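Local coordinates for protein putative NAD-dependent epimerase/dehydratase (PDB 3E8X) that binds NADP and is probably an NAD(P)-dependent epimerase or dehydratase of the short-chain dehydrogenase/reductase type, although its reaction is not known, at residues Ser39-Lys44 with Glu206-Gln211; Glu157-Arg160 with Thr166-Arg169; Ala201-Glu206 with Phe218-Gly223. All coordinates share one frame; numbering follows the deposited sequence. Where two conformers were deposited one is given.

In the fold
The chain starts with the first strand and helix of a Rossmann-type fold. Ser39-Lys44, at the end of helix 32-43, is the first half of contact 1. More than 160 residues pass before Glu206-Gln211 closes that loop. Contact 2 is nested inside it: helix 145-160 turns back after a short link, and strand 164-174 packs against it. Contact 3 opens at Ala201-Glu206, before contact 1 has closed, and ends at Phe218-Gly223, so these two cross. They share Glu206 and helix 197-207. Contact 1 ties that helix to helix 32-43. Contacts 2 and 3 meet in the sheet, where strands 164-174 and 216-223 are parallel neighbours.

Contact 1 (Ser39-Lys44 with Glu206-Gln211); sequences SELKNK and ELVDQQ
A salt bridge forms between Lys44, just after helix 32-43, and Glu206 of helix 197-207. Lys44 NZ donates to Glu206 OE1 at 2.8 Å. The ammonium meets this oxygen from above the carboxylate plane, 46° out of it. Lys44 CE is also close, 3.0 Å from Glu206 OE1, so the carboxylate lies beside the end of the lysine chain and not straight beyond it. Glu206 has CG anti to its backbone N (chi1 -172°), and a bend at chi2 brings the acid back towards Lys44. A water donates to Glu206 O at 2.6 Å and accepts a weak bond from Lys44 NZ at 3.4 Å. Further in, Leu41 CD2 touches Val208 CG1 at 4.0 Å, the two side chains crossing at about a right angle. Val208 lies in a type I turn from Leu207 to Gln210. Arg125 grips the carbonyls of Leu207 and Val208. Leu41 also packs on Val24 and Val26 of strand 23-27, so the contact lies against the Rossmann-type sheet. Helix 227-232 packs on Glu206, and Glu40 makes a second salt bridge, to Lys202. An alanine in place of Glu206 would probably leave the Lys44 ammonium without its acid and able to swing. The exposed lysine and the carboxylate can neutralise each other at the rim, while Leu41 and Val208 meet in the buried part.

Contact 2 (Glu157-Arg160 with Thr166-Arg169); sequences ELKR and TIVR
Ile167 of strand 164-174 is met by two side chains from helix 145-160. Leu158 CD2 rests on Ile167 CG1 at 3.8 Å, the two side chains lying side by side and pointing opposite ways. Leu158 has CG anti to its backbone N (chi1 -169°), which sends its branch towards Ile167. Lys159 comes in from another direction. Its extended chain crosses Ile167 at about a right angle, with CG 3.8 Å and CE 3.9 Å from Ile167 CD1. Ile167 CD1 thus sits against the middle of the lysine chain. Beyond this apolar part the chain ends in a charge. Lys159 NZ is 4.4 Å from Arg169 NH2, and a water lies between these like charges. It accepts from Lys159 NZ at 3.2 Å and from Arg169 NH2 at 3.0 Å, and it sits at the edge of the guanidinium, in its plane.

Helix and strand are the last two elements of the beta-alpha-beta unit made by strand 125-129, helix 145-160 and strand 164-174, a crossover of the Rossmann-type fold. Ile167 is held in the sheet by backbone bonds with Lys216 and Phe218. Met128 and Thr217, from the strands that flank it, touch its side chain. Leu158 also packs on Phe126 and Met128, and on Ile115 of helix 100-121. Asp155, one turn earlier in the helix, makes a salt bridge with Arg169 NH2 and probably offsets part of the positive charge there. On another side of the helix, Arg160 NH2 makes a salt bridge with Glu157 OE1 at 2.8 Å. Glu157 packs on Arg160 of the second subunit, and Arg160 on Glu157 of it.

Contact 3 (Ala201-Glu206 with Phe218-Gly223); sequences AKVIAE and FEVLNG
Val203 points from helix 197-207 toward strand 216-223 and divides its two methyls between two partners. CG1 goes to Phe218 and CG2 to Val220. The phenylalanine receives CG1 at the edge of its ring, in the ring plane. The closest approach is Val203 CG1 to Phe218 CZ, 4.0 Å, and Val203 CG1 to Phe218 CE1 is 4.2 Å. Neither face of the ring is used by the valine. The two side chains run antiparallel, one alongside the other. Phe218 has its CG between the backbone N and the carbonyl carbon (chi1 67°), a rotation that carries the far end of the ring over to the helix. Val203 CG1 is anti to the backbone N (chi1 172°), so this methyl faces the ring while the other is left for Val220. There Val203 CG2 meets Val220 CG2 at 4.3 Å, a looser touch.

The helix packs here on the Rossmann-type sheet, where strand 216-223 runs next to strand 164-174. Other residues surround the strand and ring. Leu207, one turn further along the helix, packs on Phe218. Val168 of strand 164-174 touches both Phe218 and Val220. Near the strand's end, the buried amide of Asn222 is used at both its atoms: OD1 accepts from Thr196 N, and ND2 donates to Asp199 and to Lys181 O. The bond to Asp199 ties the strand to the start of helix 197-207, and the others tie it to strands 195-196 and 181-185. The Val220 side chain is about 9 Å from the bound NADP.

No hydrogen bond joins the two segments. Helix and strand are held here by dispersion and by the burial of three apolar side chains, and the polar links lie around this patch.

Contact 1 (Ser39-Lys44 with Glu206-Gln211)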
ATOM      1  N   SER A  39       9.298  10.868 -27.104  1.00 48.05           N
ATOM      2  CA  SER A  39       9.542  11.934 -28.046  1.00 48.29           C
ATOM      3  C   SER A  39       9.828  13.281 -27.375  1.00 47.86           C
ATOM      4  O   SER A  39      10.721  13.996 -27.763  1.00 47.55           O
ATOM      5  CB  SER A  39       8.341  12.047 -29.001  1.00 47.47           C
ATOM      6  OG  SER A  39       8.535  13.098 -29.921  1.00 48.41           O
ATOM      7  N   GLU A  40       9.076  13.605 -26.337  1.00 48.16           N
ATOM      8  CA  GLU A  40       9.299  14.864 -25.638  1.00 47.92           C
ATOM      9  C   GLU A  40      10.683  14.924 -25.012  1.00 47.85           C
ATOM     10  O   GLU A  40      11.337  15.944 -25.108  1.00 48.99           O
ATOM     11  CB  GLU A  40       8.215  15.088 -24.620  1.00 48.66           C
ATOM     12  CG  GLU A  40       6.813  15.214 -25.239  1.00 49.19           C
ATOM     13  CD  GLU A  40       6.650  16.408 -26.175  1.00 48.60           C
ATOM     14  OE1 GLU A  40       7.445  17.383 -26.146  1.00 46.97           O
ATOM     15  OE2 GLU A  40       5.672  16.375 -26.937  1.00 48.82           O
ATOM     16  N   LEU A  41      11.147  13.815 -24.427  1.00 47.47           N
ATOM     17  CA  LEU A  41      12.450  13.749 -23.790  1.00 47.88           C
ATOM     18  C   LEU A  41      13.566  13.861 -24.838  1.00 47.44           C
ATOM     19  O   LEU A  41      14.538  14.598 -24.672  1.00 47.97           O
ATOM     20  CB  LEU A  41      12.571  12.448 -22.966  1.00 47.95           C
ATOM     21  CG  LEU A  41      11.770  12.282 -21.673  1.00 49.70           C
ATOM     22  CD1 LEU A  41      11.887  10.826 -21.223  1.00 50.68           C
ATOM     23  CD2 LEU A  41      12.212  13.258 -20.577  1.00 47.10           C
ATOM     24  N   LYS A  42      13.410  13.139 -25.931  1.00 47.39           N
ATOM     25  CA  LYS A  42      14.360  13.194 -27.010  1.00 47.92           C
ATOM     26  C   LYS A  42      14.541  14.638 -27.511  1.00 48.78           C
ATOM     27  O   LYS A  42      15.667  15.132 -27.711  1.00 48.71           O
ATOM     28  CB  LYS A  42      13.871  12.303 -28.152  1.00 47.26           C
ATOM     29  CG  LYS A  42      14.605  12.550 -29.410  1.00 47.98           C
ATOM     30  CD  LYS A  42      14.282  11.571 -30.489  1.00 48.00           C
ATOM     31  CE  LYS A  42      15.212  11.817 -31.660  1.00 49.76           C
ATOM     32  NZ  LYS A  42      15.045  10.798 -32.690  1.00 52.28           N
ATOM     33  N   ASN A  43      13.426  15.334 -27.688  1.00 49.25           N
ATOM     34  CA  ASN A  43      13.529  16.641 -28.300  0.50 49.79           C
ATOM     35  C   ASN A  43      13.968  17.721 -27.295  1.00 50.24           C
ATOM     36  O   ASN A  43      14.303  18.825 -27.686  1.00 50.51           O
ATOM     37  CB  ASN A  43      12.277  16.967 -29.135  0.50 49.71           C
ATOM     38  CG  ASN A  43      12.191  16.095 -30.414  0.50 48.30           C
ATOM     39  OD1 ASN A  43      12.952  16.267 -31.365  0.50 42.15           O
ATOM     40  ND2 ASN A  43      11.280  15.131 -30.401  0.50 48.03           N
ATOM     41  N   LYS A  44      14.046  17.354 -26.018  1.00 50.35           N
ATOM     42  CA  LYS A  44      14.669  18.173 -24.980  1.00 49.86           C
ATOM     43  C   LYS A  44      16.178  17.875 -24.842  1.00 49.63           C
ATOM     44  O   LYS A  44      16.856  18.494 -24.035  1.00 50.72           O
ATOM     45  CB  LYS A  44      13.995  17.886 -23.639  1.00 49.55           C
ATOM     46  CG  LYS A  44      12.681  18.557 -23.436  1.00 49.77           C
ATOM     47  CD  LYS A  44      12.881  19.998 -23.313  1.00 52.35           C
ATOM     48  CE  LYS A  44      11.675  20.702 -22.797  1.00 53.52           C
ATOM     49  NZ  LYS A  44      12.099  22.138 -22.586  1.00 50.64           N
ATOM     50  N   GLU A 206       9.416  18.685 -19.471  1.00 49.30           N
ATOM     51  CA  GLU A 206       9.821  20.055 -19.194  1.00 49.40           C
ATOM     52  C   GLU A 206      10.569  20.135 -17.860  1.00 49.55           C
ATOM     53  O   GLU A 206      11.513  20.920 -17.723  1.00 48.48           O
ATOM     54  CB  GLU A 206       8.599  20.990 -19.172  1.00 49.96           C
ATOM     55  CG  GLU A 206       8.937  22.469 -19.091  1.00 50.67           C
ATOM     56  CD  GLU A 206       9.641  23.017 -20.336  1.00 53.21           C
ATOM     57  OE1 GLU A 206       9.622  22.378 -21.412  1.00 55.42           O
ATOM     58  OE2 GLU A 206      10.171  24.124 -20.242  1.00 52.73           O
ATOM     59  N   LEU A 207      10.151  19.316 -16.890  1.00 49.45           N
ATOM     60  CA  LEU A 207      10.650  19.466 -15.509  1.00 49.42           C
ATOM     61  C   LEU A 207      11.718  18.444 -15.072  1.00 48.86           C
ATOM     62  O   LEU A 207      12.323  18.605 -14.034  1.00 47.42           O
ATOM     63  CB  LEU A 207       9.452  19.542 -14.519  1.00 49.77           C
ATOM     64  CG  LEU A 207       8.416  18.406 -14.340  1.00 50.17           C
ATOM     65  CD1 LEU A 207       9.055  17.188 -13.719  1.00 49.51           C
ATOM     66  CD2 LEU A 207       7.314  18.949 -13.430  1.00 49.99           C
ATOM     67  N   VAL A 208      12.040  17.474 -15.916  1.00 48.66           N
ATOM     68  CA  VAL A 208      12.932  16.420 -15.513  1.00 49.05           C
ATOM     69  C   VAL A 208      14.323  16.935 -15.065  1.00 49.26           C
ATOM     70  O   VAL A 208      14.916  16.419 -14.097  1.00 49.97           O
ATOM     71  CB  VAL A 208      12.971  15.253 -16.557  1.00 49.50           C
ATOM     72  CG1 VAL A 208      13.713  15.699 -17.804  1.00 50.70           C
ATOM     73  CG2 VAL A 208      13.600  13.994 -15.925  1.00 49.25           C
ATOM     74  N   ASP A 209      14.823  17.977 -15.705  1.00 48.31           N
ATOM     75  CA  ASP A 209      16.114  18.503 -15.362  1.00 48.59           C
ATOM     76  C   ASP A 209      16.014  19.804 -14.601  1.00 48.48           C
ATOM     77  O   ASP A 209      17.014  20.479 -14.478  1.00 48.45           O
ATOM     78  CB  ASP A 209      16.994  18.719 -16.599  1.00 48.54           C
ATOM     79  CG  ASP A 209      16.350  19.623 -17.639  1.00 49.79           C
ATOM     80  OD1 ASP A 209      15.214  20.121 -17.453  1.00 51.00           O
ATOM     81  OD2 ASP A 209      16.977  19.767 -18.678  1.00 49.48           O
ATOM     82  N   GLN A 210      14.835  20.139 -14.088  1.00 47.99           N
ATOM     83  CA  GLN A 210      14.657  21.374 -13.321  1.00 47.89           C
ATOM     84  C   GLN A 210      14.768  21.144 -11.814  1.00 47.68           C
ATOM     85  O   GLN A 210      13.858  20.619 -11.184  1.00 47.76           O
ATOM     86  CB  GLN A 210      13.338  22.039 -13.709  1.00 47.49           C
ATOM     87  CG  GLN A 210      13.253  22.310 -15.206  1.00 48.09           C
ATOM     88  CD  GLN A 210      14.286  23.313 -15.713  1.00 50.98           C
ATOM     89  OE1 GLN A 210      15.119  23.019 -16.594  1.00 52.12           O
ATOM     90  NE2 GLN A 210      14.249  24.488 -15.156  1.00 48.90           N
ATOM     91  N   GLN A 211      15.901  21.581 -11.263  1.00 48.25           N
ATOM     92  CA  GLN A 211      16.256  21.421  -9.842  0.60 48.39           C
ATOM     93  C   GLN A 211      15.203  22.091  -8.934  1.00 47.92           C
ATOM     94  O   GLN A 211      14.893  21.596  -7.873  1.00 48.13           O
ATOM     95  CB  GLN A 211      17.701  21.951  -9.604  0.60 48.07           C
ATOM     96  CG  GLN A 211      18.185  22.079  -8.142  0.60 49.34           C
ATOM     97  CD  GLN A 211      19.684  22.513  -7.992  0.60 50.95           C
ATOM     98  OE1 GLN A 211      20.044  23.702  -8.093  0.60 52.44           O
ATOM     99  NE2 GLN A 211      20.548  21.527  -7.734  0.60 53.99           N
TER
HETATM  100  O   HOH W   1      13.106  22.220 -19.300  1.00 53.77           O

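Contact 2 (Glu157-Arg160 with Thr166-Arg169)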
ATOM      1  N   GLU A 157       5.365   6.694  -0.237  1.00 46.73           N
ATOM      2  CA  GLU A 157       6.647   6.010  -0.239  1.00 47.04           C
ATOM      3  C   GLU A 157       7.768   6.891  -0.858  1.00 46.67           C
ATOM      4  O   GLU A 157       8.866   7.004  -0.328  1.00 45.62           O
ATOM      5  CB  GLU A 157       6.515   4.674  -0.988  1.00 47.08           C
ATOM      6  CG  GLU A 157       7.774   3.824  -0.939  1.00 47.90           C
ATOM      7  CD  GLU A 157       7.901   2.967   0.331  1.00 52.86           C
ATOM      8  OE1 GLU A 157       6.984   2.905   1.207  1.00 52.26           O
ATOM      9  OE2 GLU A 157       8.932   2.270   0.392  1.00 56.75           O
ATOM     10  N   LEU A 158       7.474   7.521  -1.987  1.00 48.11           N
ATOM     11  CA  LEU A 158       8.394   8.464  -2.637  1.00 47.73           C
ATOM     12  C   LEU A 158       8.706   9.664  -1.759  1.00 47.76           C
ATOM     13  O   LEU A 158       9.873  10.057  -1.631  1.00 46.62           O
ATOM     14  CB  LEU A 158       7.825   8.934  -3.988  1.00 48.80           C
ATOM     15  CG  LEU A 158       8.755   9.728  -4.927  1.00 47.34           C
ATOM     16  CD1 LEU A 158      10.106   9.037  -5.089  1.00 44.88           C
ATOM     17  CD2 LEU A 158       8.034  10.014  -6.322  1.00 47.34           C
ATOM     18  N   LYS A 159       7.672  10.215  -1.139  1.00 47.57           N
ATOM     19  CA  LYS A 159       7.840  11.348  -0.246  1.00 48.76           C
ATOM     20  C   LYS A 159       8.691  11.024   0.987  1.00 48.75           C
ATOM     21  O   LYS A 159       9.321  11.919   1.508  1.00 49.97           O
ATOM     22  CB  LYS A 159       6.484  11.939   0.215  1.00 48.72           C
ATOM     23  CG  LYS A 159       5.663  12.623  -0.831  1.00 49.60           C
ATOM     24  CD  LYS A 159       4.281  13.053  -0.249  1.00 50.00           C
ATOM     25  CE  LYS A 159       3.444  13.852  -1.230  1.00 52.83           C
ATOM     26  NZ  LYS A 159       2.288  14.598  -0.572  1.00 50.75           N
ATOM     27  N   ARG A 160       8.662   9.779   1.478  1.00 48.38           N
ATOM     28  CA  ARG A 160       9.512   9.318   2.567  1.00 47.72           C
ATOM     29  C   ARG A 160      10.922   8.946   2.115  1.00 47.58           C
ATOM     30  O   ARG A 160      11.792   8.744   2.926  1.00 46.76           O
ATOM     31  CB  ARG A 160       8.896   8.089   3.255  1.00 48.09           C
ATOM     32  CG  ARG A 160       7.643   8.338   4.083  1.00 47.93           C
ATOM     33  CD  ARG A 160       7.244   7.108   4.901  1.00 48.26           C
ATOM     34  NE  ARG A 160       6.889   5.987   4.014  1.00 47.27           N
ATOM     35  CZ  ARG A 160       5.655   5.702   3.617  1.00 47.54           C
ATOM     36  NH1 ARG A 160       4.603   6.405   4.035  1.00 45.52           N
ATOM     37  NH2 ARG A 160       5.474   4.690   2.787  1.00 47.64           N
ATOM     38  N   THR A 166       9.779  14.554  -8.028  1.00 49.61           N
ATOM     39  CA  THR A 166       8.633  15.428  -8.364  1.00 49.13           C
ATOM     40  C   THR A 166       7.486  14.470  -8.648  1.00 49.45           C
ATOM     41  O   THR A 166       7.663  13.483  -9.378  1.00 48.85           O
ATOM     42  CB  THR A 166       8.894  16.301  -9.628  1.00 49.31           C
ATOM     43  OG1 THR A 166      10.077  17.079  -9.445  1.00 48.80           O
ATOM     44  CG2 THR A 166       7.689  17.228  -9.875  1.00 48.26           C
ATOM     45  N   ILE A 167       6.340  14.775  -8.051  1.00 48.96           N
ATOM     46  CA  ILE A 167       5.067  14.053  -8.242  1.00 49.02           C
ATOM     47  C   ILE A 167       4.059  14.943  -9.009  1.00 49.33           C
ATOM     48  O   ILE A 167       3.672  16.058  -8.574  1.00 47.76           O
ATOM     49  CB  ILE A 167       4.390  13.579  -6.908  1.00 49.60           C
ATOM     50  CG1 ILE A 167       5.327  12.659  -6.072  1.00 50.04           C
ATOM     51  CG2 ILE A 167       3.082  12.850  -7.183  1.00 47.62           C
ATOM     52  CD1 ILE A 167       4.982  12.590  -4.557  1.00 46.26           C
ATOM     53  N   VAL A 168       3.716  14.421 -10.187  1.00 49.68           N
ATOM     54  CA  VAL A 168       2.764  15.028 -11.141  1.00 49.17           C
ATOM     55  C   VAL A 168       1.458  14.261 -11.028  1.00 48.56           C
ATOM     56  O   VAL A 168       1.413  13.078 -11.310  1.00 48.24           O
ATOM     57  CB  VAL A 168       3.326  14.957 -12.587  1.00 49.38           C
ATOM     58  CG1 VAL A 168       2.468  15.790 -13.574  1.00 46.79           C
ATOM     59  CG2 VAL A 168       4.792  15.435 -12.576  1.00 46.91           C
ATOM     60  N   ARG A 169       0.403  14.966 -10.623  1.00 48.67           N
ATOM     61  CA  ARG A 169      -0.932  14.388 -10.487  1.00 48.52           C
ATOM     62  C   ARG A 169      -1.860  14.923 -11.577  1.00 49.44           C
ATOM     63  O   ARG A 169      -2.554  15.921 -11.363  1.00 49.04           O
ATOM     64  CB  ARG A 169      -1.486  14.704  -9.079  1.00 48.02           C
ATOM     65  CG  ARG A 169      -0.731  13.965  -7.997  1.00 46.86           C
ATOM     66  CD  ARG A 169      -1.039  14.434  -6.594  1.00 48.55           C
ATOM     67  NE  ARG A 169      -0.539  13.447  -5.646  1.00 46.32           N
ATOM     68  CZ  ARG A 169      -0.650  13.532  -4.328  1.00 48.72           C
ATOM     69  NH1 ARG A 169      -1.224  14.568  -3.749  1.00 45.88           N
ATOM     70  NH2 ARG A 169      -0.220  12.530  -3.584  1.00 50.68           N
TER
HETATM   71  O   HOH W   2       0.431  12.022  -0.705  1.00 48.84           O

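Contact 3 (Ala201-Glu206 with Phe218-Gly223)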
ATOM      1  N   ALA A 201       2.808  14.427 -20.944  1.00 47.97           N
ATOM      2  CA  ALA A 201       4.143  14.059 -21.358  1.00 48.76           C
ATOM      3  C   ALA A 201       5.044  15.318 -21.445  1.00 49.17           C
ATOM      4  O   ALA A 201       6.204  15.278 -21.045  1.00 49.22           O
ATOM      5  CB  ALA A 201       4.132  13.250 -22.676  1.00 46.42           C
ATOM      6  N   LYS A 202       4.501  16.394 -22.022  1.00 49.53           N
ATOM      7  CA  LYS A 202       5.187  17.675 -22.161  1.00 49.31           C
ATOM      8  C   LYS A 202       5.580  18.267 -20.803  1.00 48.54           C
ATOM      9  O   LYS A 202       6.684  18.775 -20.635  1.00 49.17           O
ATOM     10  CB  LYS A 202       4.307  18.671 -22.941  1.00 49.50           C
ATOM     11  CG  LYS A 202       4.382  18.536 -24.429  1.00 50.91           C
ATOM     12  CD  LYS A 202       3.392  19.469 -25.128  1.00 50.76           C
ATOM     13  CE  LYS A 202       3.106  19.065 -26.571  1.00 52.10           C
ATOM     14  NZ  LYS A 202       4.335  19.015 -27.393  1.00 50.84           N
ATOM     15  N   VAL A 203       4.668  18.222 -19.848  1.00 47.82           N
ATOM     16  CA  VAL A 203       4.938  18.656 -18.499  1.00 47.91           C
ATOM     17  C   VAL A 203       6.106  17.879 -17.856  1.00 48.91           C
ATOM     18  O   VAL A 203       7.025  18.471 -17.334  1.00 49.01           O
ATOM     19  CB  VAL A 203       3.688  18.545 -17.602  1.00 48.14           C
ATOM     20  CG1 VAL A 203       4.057  18.831 -16.134  1.00 46.49           C
ATOM     21  CG2 VAL A 203       2.582  19.502 -18.095  1.00 45.53           C
ATOM     22  N   ILE A 204       6.084  16.561 -17.959  1.00 49.11           N
ATOM     23  CA  ILE A 204       7.126  15.725 -17.373  1.00 49.00           C
ATOM     24  C   ILE A 204       8.464  16.054 -17.977  1.00 49.09           C
ATOM     25  O   ILE A 204       9.419  16.268 -17.258  1.00 49.38           O
ATOM     26  CB  ILE A 204       6.833  14.199 -17.562  1.00 48.82           C
ATOM     27  CG1 ILE A 204       5.562  13.825 -16.789  1.00 48.41           C
ATOM     28  CG2 ILE A 204       8.078  13.309 -17.157  1.00 47.38           C
ATOM     29  CD1 ILE A 204       4.865  12.492 -17.202  1.00 48.76           C
ATOM     30  N   ALA A 205       8.544  16.020 -19.309  1.00 49.01           N
ATOM     31  CA  ALA A 205       9.790  16.330 -20.039  1.00 48.49           C
ATOM     32  C   ALA A 205      10.319  17.745 -19.694  1.00 48.34           C
ATOM     33  O   ALA A 205      11.523  17.972 -19.579  1.00 47.30           O
ATOM     34  CB  ALA A 205       9.587  16.165 -21.559  1.00 47.17           C
ATOM     35  N   GLU A 206       9.416  18.685 -19.471  1.00 49.30           N
ATOM     36  CA  GLU A 206       9.821  20.055 -19.194  1.00 49.40           C
ATOM     37  C   GLU A 206      10.569  20.135 -17.860  1.00 49.55           C
ATOM     38  O   GLU A 206      11.513  20.920 -17.723  1.00 48.48           O
ATOM     39  CB  GLU A 206       8.599  20.990 -19.172  1.00 49.96           C
ATOM     40  CG  GLU A 206       8.937  22.469 -19.091  1.00 50.67           C
ATOM     41  CD  GLU A 206       9.641  23.017 -20.336  1.00 53.21           C
ATOM     42  OE1 GLU A 206       9.622  22.378 -21.412  1.00 55.42           O
ATOM     43  OE2 GLU A 206      10.171  24.124 -20.242  1.00 52.73           O
ATOM     44  N   PHE A 218       2.271  18.334  -7.362  1.00 47.87           N
ATOM     45  CA  PHE A 218       1.228  19.223  -7.900  1.00 48.15           C
ATOM     46  C   PHE A 218       0.253  18.486  -8.780  1.00 47.93           C
ATOM     47  O   PHE A 218       0.595  17.497  -9.446  1.00 48.59           O
ATOM     48  CB  PHE A 218       1.858  20.469  -8.648  1.00 47.83           C
ATOM     49  CG  PHE A 218       2.597  20.106  -9.905  1.00 48.71           C
ATOM     50  CD1 PHE A 218       1.957  20.136 -11.130  1.00 49.32           C
ATOM     51  CD2 PHE A 218       3.899  19.630  -9.842  1.00 47.75           C
ATOM     52  CE1 PHE A 218       2.631  19.746 -12.299  1.00 50.17           C
ATOM     53  CE2 PHE A 218       4.564  19.227 -10.985  1.00 49.46           C
ATOM     54  CZ  PHE A 218       3.940  19.300 -12.210  1.00 49.31           C
ATOM     55  N   GLU A 219      -0.950  19.045  -8.839  1.00 48.59           N
ATOM     56  CA  GLU A 219      -2.000  18.595  -9.769  1.00 48.98           C
ATOM     57  C   GLU A 219      -1.972  19.447 -11.059  1.00 48.61           C
ATOM     58  O   GLU A 219      -1.606  20.614 -11.026  1.00 47.61           O
ATOM     59  CB  GLU A 219      -3.369  18.625  -9.083  1.00 48.72           C
ATOM     60  CG  GLU A 219      -3.417  17.708  -7.847  1.00 48.40           C
ATOM     61  CD  GLU A 219      -4.681  17.865  -6.990  1.00 49.35           C
ATOM     62  OE1 GLU A 219      -5.658  18.527  -7.446  1.00 47.18           O
ATOM     63  OE2 GLU A 219      -4.669  17.327  -5.854  1.00 48.00           O
ATOM     64  N   VAL A 220      -2.298  18.824 -12.193  1.00 48.26           N
ATOM     65  CA  VAL A 220      -2.200  19.489 -13.498  1.00 47.60           C
ATOM     66  C   VAL A 220      -3.396  19.165 -14.391  1.00 48.68           C
ATOM     67  O   VAL A 220      -3.750  17.989 -14.555  1.00 48.71           O
ATOM     68  CB  VAL A 220      -0.801  19.251 -14.184  1.00 47.60           C
ATOM     69  CG1 VAL A 220      -0.502  17.764 -14.484  1.00 44.03           C
ATOM     70  CG2 VAL A 220      -0.642  20.206 -15.404  1.00 46.42           C
ATOM     71  N   LEU A 221      -4.053  20.239 -14.891  1.00 48.70           N
ATOM     72  CA  LEU A 221      -5.157  20.174 -15.842  1.00 48.39           C
ATOM     73  C   LEU A 221      -4.783  20.937 -17.109  1.00 48.56           C
ATOM     74  O   LEU A 221      -3.809  21.695 -17.117  1.00 47.29           O
ATOM     75  CB  LEU A 221      -6.435  20.777 -15.215  1.00 48.71           C
ATOM     76  CG  LEU A 221      -6.902  20.146 -13.872  1.00 49.02           C
ATOM     77  CD1 LEU A 221      -8.100  20.873 -13.266  1.00 46.11           C
ATOM     78  CD2 LEU A 221      -7.171  18.640 -14.025  1.00 45.37           C
ATOM     79  N   ASN A 222      -5.525  20.746 -18.209  1.00 48.74           N
ATOM     80  CA  ASN A 222      -5.385  21.704 -19.325  1.00 48.53           C
ATOM     81  C   ASN A 222      -5.977  23.011 -18.845  1.00 48.20           C
ATOM     82  O   ASN A 222      -6.887  23.033 -18.032  1.00 48.55           O
ATOM     83  CB  ASN A 222      -6.046  21.255 -20.656  1.00 48.19           C
ATOM     84  CG  ASN A 222      -5.151  20.311 -21.503  1.00 48.30           C
ATOM     85  OD1 ASN A 222      -5.575  19.212 -21.800  1.00 49.62           O
ATOM     86  ND2 ASN A 222      -3.940  20.758 -21.915  1.00 45.50           N
ATOM     87  N   GLY A 223      -5.445  24.098 -19.370  1.00 49.01           N
ATOM     88  CA  GLY A 223      -5.798  25.458 -18.944  1.00 48.91           C
ATOM     89  C   GLY A 223      -5.220  26.467 -19.932  1.00 48.80           C
ATOM     90  O   GLY A 223      -5.160  26.195 -21.147  1.00 50.53           O
TER